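PDB 5YWN: protein induced by osmotic stress from Scheffersomyces stipitis, which probably catalyses the NADPH-dependent asymmetric reduction of haloketones and related carbonyl compounds to alcohols, as a member of the dihydroflavonol-4-reductase subfamily. Local coordinates for residues N191-F196 against T234-R239; R34-G39 against F50-V55; A173-V178 against F185-V190. The protein carries 1 engineered substitution. All blocks are in the same frame, centred on the assembly; numbering follows the deposited sequence.

Contact 1. Residues N191-F196 against T234-R239; sequences NPVYIF and TFIDVR. With NAP (NADP nicotinamide-adenine-dinucleotide phosphate), chain B.
Tyr194, Ile195 and Phe196 pair in parallel with Phe235, Ile236 and Asp237, the axes of the two short strands coming to 4.6 Å at an angle of 44°. The ladder rests on Ile236 N to Tyr194 O at 2.8 Å and Phe196 N to Ile236 O at 3.1 Å, with a weak bond from Tyr194 N to Thr234 O at its start. Past the strand, Val238 N, in the first turn of helix 238-250, reaches Phe196 O, carrying the pairing into the helix.

Ile195 and Ile236 share one face of this small sheet. With CG1 of Ile195 anti to the carbonyl carbon (chi1 -54°), its two branches part: CG2 presses at 3.5 Å on Val238 CB, while CG1 and CD1 go to the carboxamide of the cofactor. Ile236 turns its CG2 to Val193 CG2, 3.6 Å away.

On the other face lie Tyr194, Phe196, Phe235 and Asp237. The Phe196 and Phe235 rings are inclined by just 19° but slid so far apart that they barely overlap; CD2 and CE2 of Phe196 come obliquely against Phe235 CB, and CD2 also meets Phe235 CD2. Asp237 is the helix N-cap: OD1 accepts from both Arg239 N and NE, and Arg239 NH2 takes OD2, a side-on, two-nitrogen grip that fixes the carboxylate's rotation. Ser321 OG also bonds to OD2, and Arg239 NH1 meets Asp324.

Segment 191-196 turns backbone groups to the nicotinamide. From the strand, Ile195 N donates to O7N of NADP at 3.2 Å, which should restrain rotation of the carboxamide; from the link before it, Val193 O sits 3.4 Å from C4N of the cofactor, the carbon that carries hydride in nicotinamide chemistry.

Contact 2. Residues R34-G39 against F50-V55; sequences RSEEKG and FSYEVV. With NAP (NADP nicotinamide-adenine-dinucleotide phosphate), chain B.
Gly39 lying on the ring of Tyr52 marks this as a helix-on-strand contact at the border of the Rossmann fold, where helix 36-46 of a beta-alpha-beta unit packs on the outermost strand 50-54. Gly39 CA stands 3.5 Å from the centroid of the Tyr52 ring, 11° off its normal, a CH-pi contact over the face that the missing side chain permits. Tyr52 CG is placed between its own backbone N and carbonyl carbon (chi1 66°), which lifts the ring toward the helix. The position of the Glu36 carboxylate against the Tyr52 hydroxyl is doubtful, the oxygens being modelled too close. Val54 CG2 packs against the helix start, 3.8 Å from Glu36 N, and Ser35 OG caps that end by accepting from Lys38 N at 3.1 Å.

The loop entering the helix serves the cofactor. Arg34 CG passes 3.8 Å from Val55 O; beyond it the chain bends at chi3 and lays one face of the guanidinium over the adenine, near C4A. With an alanine here the adenine would probably lose the guanidinium over its face and the 2'-phosphate one of its charged partners. Two donors grip that phosphate: Lys38, extended beyond CG, sends NZ to O1X of NADP at 3.1 Å, and Arg34 NH1 meets O2X of NADP at 3.1 Å in a nearly straight bond.

Contact 3. Residues A173-V178 against F185-V190; sequences AAWEFV and FALSTV
Leu187 reaches from strand 186-192 in among Ala174, Trp175 and Val178 of helix 159-181. Its CB meets Val178 CG2 at 3.7 Å. CG, anti to the backbone N (chi1 173°), is carried toward the helix and lies over the CZ3-CH2 side of the six-membered ring of the indole, 3.9 Å from Trp175 CZ3. At the tip CD2 does most of the touching: it stands 3.8 Å from the centroid of the six-membered ring of Trp175 and 19° off the ring normal, a CH-pi contact over the face, and the same methyl rests 3.8 Å from Ala174 CB and close to Val178 CG2.

The indole continues along the strand, where Trp175 CZ2 meets Thr189 CG2 at 3.4 Å. Its NE1 bonds to Glu171 OE2, one turn earlier in the helix, and this fixes the indole's pyrrole side; Thr189 OG1 bonds to Asn191 OD1 and only weakly to that same Glu171 oxygen. At the other end Phe177 CE1 touches Phe185 CZ at 3.8 Å, the two side chains crossing at about a right angle.

The axes of segments 173-178 and 186-190 approach to 9.4 Å at 164°, nearly antiparallel, as expected where the helix of a beta-alpha-beta crossover leads into its next strand. Helix 159-181, which also bears the NADP-binding Tyr163 and Lys167, thus packs on strand 186-192. Leu107 of helix 91-113 touches Ala174 and Phe177, and its Ile110 touches Phe185; strand 119-123 flanks Phe185 and Leu187, and Arg258 of strand 258-261 borders Trp175 and Thr189.

Contacts 1 and 3 are buried, whereas contact 2 is partly open at the outermost strand. Strand 186-192 is common to 1 and 3: its first part packs against helix 159-181, and its end leads into the nicotinamide pocket, with the centres 21 Å apart. Contacts 1 and 2 hold opposite ends of one NADP molecule from centres 26 Å apart, yet by different means: backbone groups and the CG1-CD1 arm of Ile195 at the nicotinamide, long cationic side chains at the 2'-phosphate. Strand pairing with backbone hydrogen bonds joins the segments of contact 1. In 2 and 3 a helix lies against the seven-stranded sheet, through CH-pi contacts and, in 3, further apolar side-chain packing.

Contact 1. Residues N191-F196 against T234-R239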
loop_
_atom_site.group_PDB
_atom_site.type_symbol
_atom_site.label_atom_id
_atom_site.label_comp_id
_atom_site.label_asym_id
_atom_site.label_seq_id
_atom_site.Cartn_x
_atom_site.Cartn_y
_atom_site.Cartn_z
ATOM N N ASN A 191 7.615 1.671 1.648
ATOM C CA ASN A 191 7.811 0.254 1.411
ATOM C C ASN A 191 7.132 -0.606 2.508
ATOM O O ASN A 191 7.703 -0.979 3.484
ATOM C CB ASN A 191 9.300 -0.090 1.270
ATOM C CG ASN A 191 9.975 0.649 0.153
ATOM O OD1 ASN A 191 10.031 1.812 0.146
ATOM N ND2 ASN A 191 10.466 -0.073 -0.786
ATOM N N PRO A 192 5.850 -0.833 2.345
ATOM C CA PRO A 192 5.090 -1.602 3.323
ATOM C C PRO A 192 5.160 -3.116 3.191
ATOM O O PRO A 192 5.339 -3.642 2.155
ATOM C CB PRO A 192 3.658 -1.138 3.117
ATOM C CG PRO A 192 3.696 -0.222 2.027
ATOM C CD PRO A 192 4.974 -0.312 1.324
ATOM N N VAL A 193 4.918 -3.757 4.317
ATOM C CA VAL A 193 4.601 -5.160 4.437
ATOM C C VAL A 193 3.089 -5.391 4.258
ATOM O O VAL A 193 2.426 -4.552 3.743
ATOM C CB VAL A 193 5.131 -5.762 5.755
ATOM C CG1 VAL A 193 6.612 -5.568 5.848
ATOM C CG2 VAL A 193 4.420 -5.165 6.940
ATOM N N TYR A 194 2.574 -6.524 4.687
ATOM C CA TYR A 194 1.146 -6.766 4.578
ATOM C C TYR A 194 0.351 -5.678 5.318
ATOM O O TYR A 194 0.615 -5.365 6.434
ATOM C CB TYR A 194 0.746 -8.114 5.150
ATOM C CG TYR A 194 1.107 -9.311 4.371
ATOM C CD1 TYR A 194 0.494 -9.589 3.203
ATOM C CD2 TYR A 194 2.052 -10.167 4.810
ATOM C CE1 TYR A 194 0.796 -10.678 2.476
ATOM C CE2 TYR A 194 2.391 -11.283 4.086
ATOM C CZ TYR A 194 1.751 -11.522 2.905
ATOM O OH TYR A 194 2.034 -12.619 2.187
ATOM N N ILE A 195 -0.620 -5.135 4.642
ATOM C CA ILE A 195 -1.403 -4.066 5.186
ATOM C C ILE A 195 -2.786 -4.522 5.692
ATOM O O ILE A 195 -3.603 -4.955 4.947
ATOM C CB ILE A 195 -1.572 -2.918 4.181
ATOM C CG1 ILE A 195 -0.229 -2.421 3.647
ATOM C CG2 ILE A 195 -2.386 -1.807 4.785
ATOM C CD1 ILE A 195 -0.369 -1.344 2.634
ATOM N N PHE A 196 -2.991 -4.361 6.981
ATOM C CA PHE A 196 -4.233 -4.672 7.646
ATOM C C PHE A 196 -4.888 -3.393 8.216
ATOM O O PHE A 196 -4.268 -2.416 8.393
ATOM C CB PHE A 196 -4.080 -5.681 8.795
ATOM C CG PHE A 196 -3.451 -6.983 8.431
ATOM C CD1 PHE A 196 -3.496 -7.492 7.167
ATOM C CD2 PHE A 196 -2.821 -7.714 9.392
ATOM C CE1 PHE A 196 -2.908 -8.682 6.882
ATOM C CE2 PHE A 196 -2.250 -8.910 9.110
ATOM C CZ PHE A 196 -2.275 -9.389 7.863
ATOM N N THR A 234 4.829 -10.348 8.469
ATOM C CA THR A 234 4.818 -9.116 9.190
ATOM C C THR A 234 3.681 -8.224 8.687
ATOM O O THR A 234 3.329 -8.260 7.558
ATOM C CB THR A 234 6.211 -8.435 9.154
ATOM O OG1 THR A 234 6.336 -7.538 10.215
ATOM C CG2 THR A 234 6.393 -7.684 8.004
ATOM N N PHE A 235 3.142 -7.422 9.571
ATOM C CA PHE A 235 2.035 -6.535 9.270
ATOM C C PHE A 235 2.376 -5.070 9.486
ATOM O O PHE A 235 3.204 -4.760 10.248
ATOM C CB PHE A 235 0.729 -6.956 10.011
ATOM C CG PHE A 235 0.314 -6.047 11.137
ATOM C CD1 PHE A 235 1.026 -6.021 12.282
ATOM C CD2 PHE A 235 -0.635 -5.127 10.951
ATOM C CE1 PHE A 235 0.716 -5.164 13.282
ATOM C CE2 PHE A 235 -0.965 -4.273 11.933
ATOM C CZ PHE A 235 -0.285 -4.294 13.108
ATOM N N ILE A 236 1.588 -4.237 8.862
ATOM C CA ILE A 236 1.491 -2.845 9.171
ATOM C C ILE A 236 0.068 -2.346 8.995
ATOM O O ILE A 236 -0.574 -2.702 8.078
ATOM C CB ILE A 236 2.527 -2.014 8.377
ATOM C CG1 ILE A 236 2.522 -0.560 8.792
ATOM C CG2 ILE A 236 2.358 -2.154 6.894
ATOM C CD1 ILE A 236 3.137 -0.247 10.109
ATOM N N ASP A 237 -0.381 -1.532 9.916
ATOM C CA ASP A 237 -1.704 -0.929 9.861
ATOM C C ASP A 237 -1.848 0.119 8.752
ATOM O O ASP A 237 -1.015 0.909 8.524
ATOM C CB ASP A 237 -2.168 -0.375 11.196
ATOM C CG ASP A 237 -3.589 0.079 11.170
ATOM O OD1 ASP A 237 -3.878 1.094 10.586
ATOM O OD2 ASP A 237 -4.406 -0.584 11.713
ATOM N N VAL A 238 -2.966 0.068 8.095
ATOM C CA VAL A 238 -3.215 0.891 6.946
ATOM C C VAL A 238 -3.128 2.380 7.310
ATOM O O VAL A 238 -2.647 3.140 6.558
ATOM C CB VAL A 238 -4.521 0.515 6.229
ATOM C CG1 VAL A 238 -5.699 0.809 7.085
ATOM C CG2 VAL A 238 -4.670 1.261 4.928
ATOM N N ARG A 239 -3.598 2.732 8.477
ATOM C CA ARG A 239 -3.567 4.065 8.948
ATOM C C ARG A 239 -2.141 4.582 9.178
ATOM O O ARG A 239 -1.862 5.699 8.942
ATOM C CB ARG A 239 -4.475 4.261 10.121
ATOM C CG ARG A 239 -5.916 3.951 9.822
ATOM C CD ARG A 239 -6.691 3.614 11.062
ATOM N NE ARG A 239 -6.418 2.290 11.554
ATOM C CZ ARG A 239 -7.012 1.744 12.592
ATOM N NH1 ARG A 239 -7.930 2.398 13.255
ATOM N NH2 ARG A 239 -6.693 0.563 12.965
HETATM P PA NAP B . -5.656 -2.583 -4.253
HETATM O O1A NAP B . -6.581 -2.345 -3.083
HETATM O O2A NAP B . -6.041 -3.571 -5.329
HETATM O O5B NAP B . -5.358 -1.165 -4.955
HETATM C C5B NAP B . -4.902 -1.108 -6.305
HETATM C C4B NAP B . -5.550 0.073 -7.018
HETATM O O4B NAP B . -4.753 0.467 -8.139
HETATM C C3B NAP B . -6.937 -0.279 -7.532
HETATM O O3B NAP B . -7.930 0.556 -6.927
HETATM C C2B NAP B . -6.901 -0.066 -9.033
HETATM O O2B NAP B . -7.864 0.906 -9.429
HETATM C C1B NAP B . -5.492 0.405 -9.362
HETATM N N9A NAP B . -4.844 -0.544 -10.302
HETATM C C8A NAP B . -4.529 -1.825 -10.031
HETATM N N7A NAP B . -3.948 -2.413 -11.108
HETATM C C5A NAP B . -3.885 -1.499 -12.093
HETATM C C6A NAP B . -3.390 -1.459 -13.488
HETATM N N6A NAP B . -2.829 -2.551 -14.064
HETATM N N1A NAP B . -3.518 -0.299 -14.168
HETATM C C2A NAP B . -4.072 0.798 -13.616
HETATM N N3A NAP B . -4.541 0.826 -12.355
HETATM C C4A NAP B . -4.478 -0.267 -11.557
HETATM O O3 NAP B . -4.212 -3.001 -3.677
HETATM P PN NAP B . -3.693 -2.415 -2.271
HETATM O O1N NAP B . -3.498 -3.571 -1.320
HETATM O O2N NAP B . -4.585 -1.261 -1.880
HETATM O O5D NAP B . -2.243 -1.824 -2.649
HETATM C C5D NAP B . -2.053 -0.419 -2.804
HETATM C C4D NAP B . -0.612 -0.134 -3.212
HETATM O O4D NAP B . 0.261 -0.303 -2.090
HETATM C C3D NAP B . -0.142 -1.071 -4.314
HETATM O O3D NAP B . 0.165 -0.340 -5.505
HETATM C C2D NAP B . 1.093 -1.769 -3.780
HETATM O O2D NAP B . 2.221 -1.522 -4.625
HETATM C C1D NAP B . 1.331 -1.207 -2.386
HETATM N N1N NAP B . 1.371 -2.294 -1.404
HETATM C C2N NAP B . 0.244 -2.670 -0.784
HETATM C C3N NAP B . 0.260 -3.700 0.150
HETATM C C7N NAP B . -1.005 -4.115 0.840
HETATM O O7N NAP B . -1.032 -5.165 1.460
HETATM N N7N NAP B . -2.073 -3.322 0.756
HETATM C C4N NAP B . 1.457 -4.339 0.439
HETATM C C5N NAP B . 2.609 -3.932 -0.216
HETATM C C6N NAP B . 2.538 -2.897 -1.142
HETATM P P2B NAP B . -9.357 0.460 -9.834
HETATM O O1X NAP B . -9.816 1.542 -10.782
HETATM O O2X NAP B . -9.172 -0.894 -10.474
HETATM O O3X NAP B . -10.097 0.430 -8.517
#

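Contact 2. Residues R34-G39 against F50-V55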
loop_
_atom_site.group_PDB
_atom_site.type_symbol
_atom_site.label_atom_id
_atom_site.label_comp_id
_atom_site.label_asym_id
_atom_site.label_seq_id
_atom_site.Cartn_x
_atom_site.Cartn_y
_atom_site.Cartn_z
ATOM N N ARG A 34 -9.874 4.595 -13.088
ATOM C CA ARG A 34 -9.978 3.965 -14.380
ATOM C C ARG A 34 -11.334 4.103 -15.053
ATOM O O ARG A 34 -11.467 3.756 -16.164
ATOM C CB ARG A 34 -9.498 2.509 -14.369
ATOM C CG ARG A 34 -8.021 2.314 -14.140
ATOM C CD ARG A 34 -7.524 0.975 -14.602
ATOM N NE ARG A 34 -7.725 -0.059 -13.630
ATOM C CZ ARG A 34 -7.436 -1.334 -13.803
ATOM N NH1 ARG A 34 -7.692 -2.173 -12.843
ATOM N NH2 ARG A 34 -6.922 -1.760 -14.927
ATOM N N SER A 35 -12.323 4.597 -14.352
ATOM C CA SER A 35 -13.596 4.881 -14.947
ATOM C C SER A 35 -14.326 6.070 -14.337
ATOM O O SER A 35 -14.167 6.390 -13.203
ATOM C CB SER A 35 -14.500 3.663 -14.888
ATOM O OG SER A 35 -15.186 3.604 -13.686
ATOM N N GLU A 36 -15.223 6.619 -15.120
ATOM C CA GLU A 36 -16.001 7.721 -14.685
ATOM C C GLU A 36 -16.844 7.380 -13.464
ATOM O O GLU A 36 -16.831 8.084 -12.548
ATOM C CB GLU A 36 -16.870 8.164 -15.851
ATOM C CG GLU A 36 -17.718 9.363 -15.646
ATOM C CD GLU A 36 -17.005 10.585 -15.141
ATOM O OE1 GLU A 36 -15.974 10.955 -15.651
ATOM O OE2 GLU A 36 -17.539 11.210 -14.227
ATOM N N GLU A 37 -17.524 6.260 -13.474
ATOM C CA GLU A 37 -18.371 5.896 -12.355
ATOM C C GLU A 37 -17.588 5.679 -11.094
ATOM O O GLU A 37 -18.027 6.010 -10.060
ATOM C CB GLU A 37 -19.296 4.731 -12.646
ATOM C CG GLU A 37 -20.233 4.411 -11.494
ATOM C CD GLU A 37 -21.044 5.598 -10.947
ATOM O OE1 GLU A 37 -21.779 6.252 -11.691
ATOM O OE2 GLU A 37 -20.998 5.860 -9.759
ATOM N N LYS A 38 -16.400 5.150 -11.241
ATOM C CA LYS A 38 -15.522 4.956 -10.134
ATOM C C LYS A 38 -15.187 6.300 -9.499
ATOM O O LYS A 38 -15.180 6.431 -8.310
ATOM C CB LYS A 38 -14.273 4.192 -10.554
ATOM C CG LYS A 38 -14.404 2.689 -10.625
ATOM C CD LYS A 38 -13.177 2.053 -11.195
ATOM C CE LYS A 38 -13.265 0.566 -11.334
ATOM N NZ LYS A 38 -12.147 -0.072 -12.042
ATOM N N GLY A 39 -14.921 7.289 -10.319
ATOM C CA GLY A 39 -14.694 8.606 -9.817
ATOM C C GLY A 39 -15.893 9.214 -9.139
ATOM O O GLY A 39 -15.795 9.761 -8.090
ATOM N N PHE A 50 -12.597 16.908 -3.015
ATOM C CA PHE A 50 -12.107 15.836 -3.812
ATOM C C PHE A 50 -12.544 15.936 -5.262
ATOM O O PHE A 50 -13.693 16.033 -5.547
ATOM C CB PHE A 50 -12.580 14.492 -3.290
ATOM C CG PHE A 50 -12.163 13.336 -4.143
ATOM C CD1 PHE A 50 -10.940 12.776 -3.995
ATOM C CD2 PHE A 50 -12.981 12.845 -5.094
ATOM C CE1 PHE A 50 -10.536 11.738 -4.769
ATOM C CE2 PHE A 50 -12.583 11.807 -5.897
ATOM C CZ PHE A 50 -11.359 11.243 -5.726
ATOM N N SER A 51 -11.606 15.835 -6.161
ATOM C CA SER A 51 -11.914 15.719 -7.554
ATOM C C SER A 51 -11.141 14.593 -8.229
ATOM O O SER A 51 -10.235 14.107 -7.684
ATOM C CB SER A 51 -11.823 17.043 -8.271
ATOM O OG SER A 51 -10.593 17.618 -8.181
ATOM N N TYR A 52 -11.598 14.160 -9.381
ATOM C CA TYR A 52 -11.028 13.042 -10.064
ATOM C C TYR A 52 -10.789 13.272 -11.548
ATOM O O TYR A 52 -11.416 14.095 -12.155
ATOM C CB TYR A 52 -11.882 11.789 -9.862
ATOM C CG TYR A 52 -13.248 11.846 -10.486
ATOM C CD1 TYR A 52 -14.291 12.432 -9.842
ATOM C CD2 TYR A 52 -13.474 11.332 -11.707
ATOM C CE1 TYR A 52 -15.517 12.495 -10.409
ATOM C CE2 TYR A 52 -14.683 11.402 -12.276
ATOM C CZ TYR A 52 -15.691 11.976 -11.613
ATOM O OH TYR A 52 -16.863 12.018 -12.204
ATOM N N GLU A 53 -9.859 12.515 -12.093
ATOM C CA GLU A 53 -9.655 12.418 -13.508
ATOM C C GLU A 53 -9.549 10.963 -13.905
ATOM O O GLU A 53 -8.989 10.174 -13.198
ATOM C CB GLU A 53 -8.413 13.168 -13.975
ATOM C CG GLU A 53 -8.423 14.637 -13.725
ATOM C CD GLU A 53 -9.505 15.373 -14.467
ATOM O OE1 GLU A 53 -9.885 14.949 -15.534
ATOM O OE2 GLU A 53 -9.967 16.378 -13.989
ATOM N N VAL A 54 -10.068 10.648 -15.062
ATOM C CA VAL A 54 -10.036 9.315 -15.555
ATOM C C VAL A 54 -8.793 9.057 -16.363
ATOM O O VAL A 54 -8.604 9.635 -17.367
ATOM C CB VAL A 54 -11.246 9.027 -16.433
ATOM C CG1 VAL A 54 -11.194 7.652 -17.002
ATOM C CG2 VAL A 54 -12.522 9.227 -15.688
ATOM N N VAL A 55 -7.973 8.159 -15.871
ATOM C CA VAL A 55 -6.792 7.675 -16.548
ATOM C C VAL A 55 -6.858 6.168 -16.650
ATOM O O VAL A 55 -6.533 5.466 -15.742
ATOM C CB VAL A 55 -5.519 8.102 -15.819
ATOM C CG1 VAL A 55 -4.274 7.634 -16.519
ATOM C CG2 VAL A 55 -5.514 9.586 -15.563
HETATM P PA NAP B . -5.656 -2.583 -4.253
HETATM O O1A NAP B . -6.581 -2.345 -3.083
HETATM O O2A NAP B . -6.041 -3.571 -5.329
HETATM O O5B NAP B . -5.358 -1.165 -4.955
HETATM C C5B NAP B . -4.902 -1.108 -6.305
HETATM C C4B NAP B . -5.550 0.073 -7.018
HETATM O O4B NAP B . -4.753 0.467 -8.139
HETATM C C3B NAP B . -6.937 -0.279 -7.532
HETATM O O3B NAP B . -7.930 0.556 -6.927
HETATM C C2B NAP B . -6.901 -0.066 -9.033
HETATM O O2B NAP B . -7.864 0.906 -9.429
HETATM C C1B NAP B . -5.492 0.405 -9.362
HETATM N N9A NAP B . -4.844 -0.544 -10.302
HETATM C C8A NAP B . -4.529 -1.825 -10.031
HETATM N N7A NAP B . -3.948 -2.413 -11.108
HETATM C C5A NAP B . -3.885 -1.499 -12.093
HETATM C C6A NAP B . -3.390 -1.459 -13.488
HETATM N N6A NAP B . -2.829 -2.551 -14.064
HETATM N N1A NAP B . -3.518 -0.299 -14.168
HETATM C C2A NAP B . -4.072 0.798 -13.616
HETATM N N3A NAP B . -4.541 0.826 -12.355
HETATM C C4A NAP B . -4.478 -0.267 -11.557
HETATM O O3 NAP B . -4.212 -3.001 -3.677
HETATM P PN NAP B . -3.693 -2.415 -2.271
HETATM O O1N NAP B . -3.498 -3.571 -1.320
HETATM O O2N NAP B . -4.585 -1.261 -1.880
HETATM O O5D NAP B . -2.243 -1.824 -2.649
HETATM C C5D NAP B . -2.053 -0.419 -2.804
HETATM C C4D NAP B . -0.612 -0.134 -3.212
HETATM O O4D NAP B . 0.261 -0.303 -2.090
HETATM C C3D NAP B . -0.142 -1.071 -4.314
HETATM O O3D NAP B . 0.165 -0.340 -5.505
HETATM C C2D NAP B . 1.093 -1.769 -3.780
HETATM O O2D NAP B . 2.221 -1.522 -4.625
HETATM C C1D NAP B . 1.331 -1.207 -2.386
HETATM N N1N NAP B . 1.371 -2.294 -1.404
HETATM C C2N NAP B . 0.244 -2.670 -0.784
HETATM C C3N NAP B . 0.260 -3.700 0.150
HETATM C C7N NAP B . -1.005 -4.115 0.840
HETATM O O7N NAP B . -1.032 -5.165 1.460
HETATM N N7N NAP B . -2.073 -3.322 0.756
HETATM C C4N NAP B . 1.457 -4.339 0.439
HETATM C C5N NAP B . 2.609 -3.932 -0.216
HETATM C C6N NAP B . 2.538 -2.897 -1.142
HETATM P P2B NAP B . -9.357 0.460 -9.834
HETATM O O1X NAP B . -9.816 1.542 -10.782
HETATM O O2X NAP B . -9.172 -0.894 -10.474
HETATM O O3X NAP B . -10.097 0.430 -8.517
#

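Contact 3. Residues A173-V178 against F185-V190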
loop_
_atom_site.group_PDB
_atom_site.type_symbol
_atom_site.label_atom_id
_atom_site.label_comp_id
_atom_site.label_asym_id
_atom_site.label_seq_id
_atom_site.Cartn_x
_atom_site.Cartn_y
_atom_site.Cartn_z
ATOM N N ALA A 173 13.306 2.149 -11.285
ATOM C CA ALA A 173 13.054 3.061 -12.346
ATOM C C ALA A 173 12.782 4.475 -11.833
ATOM O O ALA A 173 13.268 5.390 -12.356
ATOM C CB ALA A 173 11.930 2.577 -13.214
ATOM N N ALA A 174 12.038 4.583 -10.757
ATOM C CA ALA A 174 11.760 5.862 -10.145
ATOM C C ALA A 174 13.054 6.544 -9.650
ATOM O O ALA A 174 13.307 7.640 -9.988
ATOM C CB ALA A 174 10.775 5.702 -9.026
ATOM N N TRP A 175 13.888 5.812 -8.938
ATOM C CA TRP A 175 15.167 6.316 -8.506
ATOM C C TRP A 175 16.070 6.667 -9.693
ATOM O O TRP A 175 16.718 7.673 -9.684
ATOM C CB TRP A 175 15.848 5.392 -7.518
ATOM C CG TRP A 175 15.117 5.280 -6.198
ATOM C CD1 TRP A 175 14.575 4.187 -5.688
ATOM C CD2 TRP A 175 14.845 6.319 -5.281
ATOM N NE1 TRP A 175 13.993 4.438 -4.517
ATOM C CE2 TRP A 175 14.125 5.749 -4.226
ATOM C CE3 TRP A 175 15.123 7.673 -5.244
ATOM C CZ2 TRP A 175 13.703 6.468 -3.148
ATOM C CZ3 TRP A 175 14.697 8.394 -4.181
ATOM C CH2 TRP A 175 13.996 7.787 -3.134
ATOM N N GLU A 176 16.034 5.847 -10.720
ATOM C CA GLU A 176 16.779 6.104 -11.913
ATOM C C GLU A 176 16.339 7.398 -12.617
ATOM O O GLU A 176 17.141 8.135 -13.047
ATOM C CB GLU A 176 16.729 4.952 -12.880
ATOM C CG GLU A 176 17.701 5.094 -14.006
ATOM C CD GLU A 176 17.188 4.537 -15.310
ATOM O OE1 GLU A 176 16.463 3.512 -15.309
ATOM O OE2 GLU A 176 17.520 5.114 -16.356
ATOM N N PHE A 177 15.054 7.639 -12.669
ATOM C CA PHE A 177 14.535 8.817 -13.283
ATOM C C PHE A 177 15.050 10.054 -12.585
ATOM O O PHE A 177 15.453 10.960 -13.212
ATOM C CB PHE A 177 13.014 8.804 -13.223
ATOM C CG PHE A 177 12.353 9.997 -13.836
ATOM C CD1 PHE A 177 12.130 11.135 -13.099
ATOM C CD2 PHE A 177 11.935 9.963 -15.115
ATOM C CE1 PHE A 177 11.510 12.204 -13.636
ATOM C CE2 PHE A 177 11.309 11.034 -15.673
ATOM C CZ PHE A 177 11.109 12.158 -14.938
ATOM N N VAL A 178 15.036 10.039 -11.285
ATOM C CA VAL A 178 15.468 11.163 -10.541
ATOM C C VAL A 178 16.926 11.439 -10.843
ATOM O O VAL A 178 17.275 12.542 -11.022
ATOM C CB VAL A 178 15.234 10.983 -9.026
ATOM C CG1 VAL A 178 15.947 12.027 -8.228
ATOM C CG2 VAL A 178 13.769 11.016 -8.685
ATOM N N PHE A 185 11.011 17.947 -8.625
ATOM C CA PHE A 185 10.562 17.325 -7.409
ATOM C C PHE A 185 11.599 16.471 -6.723
ATOM O O PHE A 185 12.445 15.963 -7.337
ATOM C CB PHE A 185 9.316 16.511 -7.656
ATOM C CG PHE A 185 9.475 15.436 -8.685
ATOM C CD1 PHE A 185 10.018 14.227 -8.374
ATOM C CD2 PHE A 185 9.050 15.628 -9.950
ATOM C CE1 PHE A 185 10.136 13.244 -9.317
ATOM C CE2 PHE A 185 9.166 14.663 -10.904
ATOM C CZ PHE A 185 9.712 13.464 -10.594
ATOM N N ALA A 186 11.470 16.339 -5.428
ATOM C CA ALA A 186 12.132 15.327 -4.659
ATOM C C ALA A 186 11.268 14.047 -4.516
ATOM O O ALA A 186 10.081 14.098 -4.366
ATOM C CB ALA A 186 12.515 15.855 -3.323
ATOM N N LEU A 187 11.915 12.919 -4.544
ATOM C CA LEU A 187 11.235 11.670 -4.489
ATOM C C LEU A 187 11.450 10.990 -3.171
ATOM O O LEU A 187 12.485 11.061 -2.603
ATOM C CB LEU A 187 11.683 10.736 -5.600
ATOM C CG LEU A 187 11.202 9.278 -5.645
ATOM C CD1 LEU A 187 9.716 9.185 -5.823
ATOM C CD2 LEU A 187 11.906 8.460 -6.709
ATOM N N SER A 188 10.437 10.312 -2.740
ATOM C CA SER A 188 10.541 9.420 -1.629
ATOM C C SER A 188 9.660 8.192 -1.829
ATOM O O SER A 188 8.760 8.244 -2.576
ATOM C CB SER A 188 10.244 10.156 -0.342
ATOM O OG SER A 188 8.949 10.595 -0.284
ATOM N N THR A 189 9.975 7.090 -1.168
ATOM C CA THR A 189 9.188 5.883 -1.306
ATOM C C THR A 189 8.702 5.397 0.021
ATOM O O THR A 189 9.302 5.630 1.008
ATOM C CB THR A 189 9.910 4.703 -2.042
ATOM O OG1 THR A 189 10.872 4.087 -1.201
ATOM C CG2 THR A 189 10.541 5.136 -3.330
ATOM N N VAL A 190 7.596 4.693 -0.012
ATOM C CA VAL A 190 7.081 3.975 1.122
ATOM C C VAL A 190 7.014 2.471 0.808
ATOM O O VAL A 190 6.448 2.077 -0.152
ATOM C CB VAL A 190 5.757 4.559 1.589
ATOM C CG1 VAL A 190 5.185 3.772 2.726
ATOM C CG2 VAL A 190 5.914 6.005 1.946
#